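ATP-dependent zinc metalloprotease FtsH (PDB 4M8A) probably acts as a processive, ATP-dependent zinc metalloprotease on cytoplasmic and membrane proteins, contributing to membrane-protein quality control, and is represented here by its periplasmic domain. Local coordinates at residues D31-R35 against E45-A51. Residues are numbered along the deposited sequence; the frame is centred on the assembly and turned at random.
Sequences DGVLR and EVDAPWA
L34 and V46 face each other across a beta hairpin of the FtsH periplasmic domain, a compact example of backbone bonding setting the fit of side chains. As a hydrogen-bonded antiparallel pair they exchange two short bonds, L34 N to V46 O and V46 N to L34 O, the latter 2.8 Å and lying in the carbonyl plane. L34 CB meets V46 CB at 4.1 Å on the face that packs on F12 of helix 9-17. With CG anti to the carbonyl carbon and beside the backbone N (chi1 -47°), and the side chain extended beyond, L34 pushes the CD1 branch toward the turn after the strand, where L34 CD1 meets A51 CB at 4.0 Å and, more loosely, A48 CB: a leucine knob against two small methyls. On the reverse face V33 CG1 presses the aliphatic stem of E45, 3.5 Å from E45 CG; the two side chains pass at a slant, and the carboxylate reaches on beyond the methyl. At the open end of the ladder the backbones close in, and G32, which has no side chain, lets its CA come within 3.9 Å of P49 CA. G32 O accepts from A48 N at 3.0 Å, nearly in line with the C=O bond, while D31 OD1 receives V33 N from above the carboxylate plane, closing an Asx turn. The chemistry is thus divided: main-chain bonds fix the hairpin, apolar groups seal its helix-facing side, and the carboxylate of D47, by a salt bridge through OD1, and the turn carbonyl of D31, by a hydrogen bond, meet R72 of the second subunit.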
loop_
_atom_site.group_PDB
_atom_site.type_symbol
_atom_site.label_atom_id
_atom_site.label_comp_id
_atom_site.label_asym_id
_atom_site.label_seq_id
_atom_site.Cartn_x
_atom_site.Cartn_y
_atom_site.Cartn_z
ATOM N N ASP B 31 23.704 0.714 13.599
ATOM C CA ASP B 31 23.967 1.817 14.530
ATOM C C ASP B 31 22.862 2.880 14.581
ATOM O O ASP B 31 23.025 3.933 15.200
ATOM C CB ASP B 31 25.352 2.455 14.310
ATOM C CG ASP B 31 25.480 3.200 12.994
ATOM O OD1 ASP B 31 24.499 3.277 12.225
ATOM O OD2 ASP B 31 26.589 3.735 12.741
ATOM N N GLY B 32 21.734 2.611 13.937
ATOM C CA GLY B 32 20.608 3.531 14.021
ATOM C C GLY B 32 20.660 4.699 13.050
ATOM O O GLY B 32 19.854 5.620 13.130
ATOM N N VAL B 33 21.630 4.684 12.146
ATOM C CA VAL B 33 21.686 5.676 11.088
ATOM C C VAL B 33 21.084 5.081 9.831
ATOM O O VAL B 33 21.335 3.925 9.502
ATOM C CB VAL B 33 23.140 6.090 10.819
ATOM C CG1 VAL B 33 23.244 6.976 9.573
ATOM C CG2 VAL B 33 23.728 6.772 12.044
ATOM N N LEU B 34 20.256 5.864 9.145
ATOM C CA LEU B 34 19.759 5.464 7.846
ATOM C C LEU B 34 20.559 6.187 6.794
ATOM O O LEU B 34 20.742 7.395 6.871
ATOM C CB LEU B 34 18.292 5.871 7.668
ATOM C CG LEU B 34 17.306 5.569 8.791
ATOM C CD1 LEU B 34 15.934 6.084 8.417
ATOM C CD2 LEU B 34 17.260 4.084 9.104
ATOM N N ARG B 35 21.060 5.459 5.808
ATOM C CA ARG B 35 21.663 6.112 4.663
ATOM C C ARG B 35 20.653 6.066 3.538
ATOM O O ARG B 35 20.159 4.995 3.162
ATOM C CB ARG B 35 22.962 5.431 4.261
ATOM C CG ARG B 35 24.115 5.734 5.187
ATOM C CD ARG B 35 25.408 5.360 4.517
ATOM N NE ARG B 35 25.950 4.125 5.057
ATOM C CZ ARG B 35 25.892 2.949 4.447
ATOM N NH1 ARG B 35 25.314 2.827 3.252
ATOM N NH2 ARG B 35 26.429 1.897 5.035
ATOM N N GLU B 45 22.400 11.182 5.310
ATOM C CA GLU B 45 22.493 10.450 6.556
ATOM C C GLU B 45 21.407 10.935 7.514
ATOM O O GLU B 45 21.305 12.132 7.803
ATOM C CB GLU B 45 23.896 10.644 7.153
ATOM C CG GLU B 45 24.060 10.198 8.579
ATOM C CD GLU B 45 25.494 10.340 9.071
ATOM O OE1 GLU B 45 26.433 10.222 8.249
ATOM O OE2 GLU B 45 25.674 10.577 10.283
ATOM N N VAL B 46 20.596 9.999 7.993
ATOM C CA VAL B 46 19.511 10.314 8.905
ATOM C C VAL B 46 19.756 9.576 10.222
ATOM O O VAL B 46 19.750 8.337 10.270
ATOM C CB VAL B 46 18.137 9.873 8.341
ATOM C CG1 VAL B 46 17.013 10.293 9.301
ATOM C CG2 VAL B 46 17.908 10.446 6.953
ATOM N N ASP B 47 19.959 10.332 11.295
ATOM C CA ASP B 47 20.175 9.734 12.609
ATOM C C ASP B 47 18.810 9.450 13.216
ATOM O O ASP B 47 18.127 10.368 13.671
ATOM C CB ASP B 47 20.986 10.690 13.490
ATOM C CG ASP B 47 21.424 10.060 14.810
ATOM O OD1 ASP B 47 20.775 9.097 15.290
ATOM O OD2 ASP B 47 22.425 10.539 15.379
ATOM N N ALA B 48 18.394 8.186 13.193
ATOM C CA ALA B 48 17.025 7.830 13.580
ATOM C C ALA B 48 16.956 6.411 14.134
ATOM O O ALA B 48 16.439 5.514 13.465
ATOM C CB ALA B 48 16.071 7.969 12.386
ATOM N N PRO B 49 17.461 6.205 15.365
ATOM C CA PRO B 49 17.484 4.851 15.936
ATOM C C PRO B 49 16.093 4.226 16.097
ATOM O O PRO B 49 15.993 3.000 16.147
ATOM C CB PRO B 49 18.131 5.052 17.311
ATOM C CG PRO B 49 18.918 6.325 17.189
ATOM C CD PRO B 49 18.180 7.180 16.205
ATOM N N TRP B 50 15.049 5.051 16.160
ATOM C CA TRP B 50 13.676 4.565 16.306
ATOM C C TRP B 50 13.156 3.885 15.046
ATOM O O TRP B 50 12.213 3.110 15.105
ATOM C CB TRP B 50 12.733 5.712 16.670
ATOM C CG TRP B 50 12.851 6.894 15.749
ATOM C CD1 TRP B 50 12.152 7.113 14.599
ATOM C CD2 TRP B 50 13.715 8.024 15.916
ATOM N NE1 TRP B 50 12.529 8.309 14.033
ATOM C CE2 TRP B 50 13.491 8.889 14.823
ATOM C CE3 TRP B 50 14.673 8.381 16.873
ATOM C CZ2 TRP B 50 14.180 10.097 14.665
ATOM C CZ3 TRP B 50 15.355 9.588 16.720
ATOM C CH2 TRP B 50 15.103 10.429 15.626
ATOM N N ALA B 51 13.767 4.188 13.908
ATOM C CA ALA B 51 13.248 3.724 12.637
ATOM C C ALA B 51 13.548 2.254 12.376
ATOM O O ALA B 51 12.851 1.616 11.605
ATOM C CB ALA B 51 13.820 4.577 11.518
#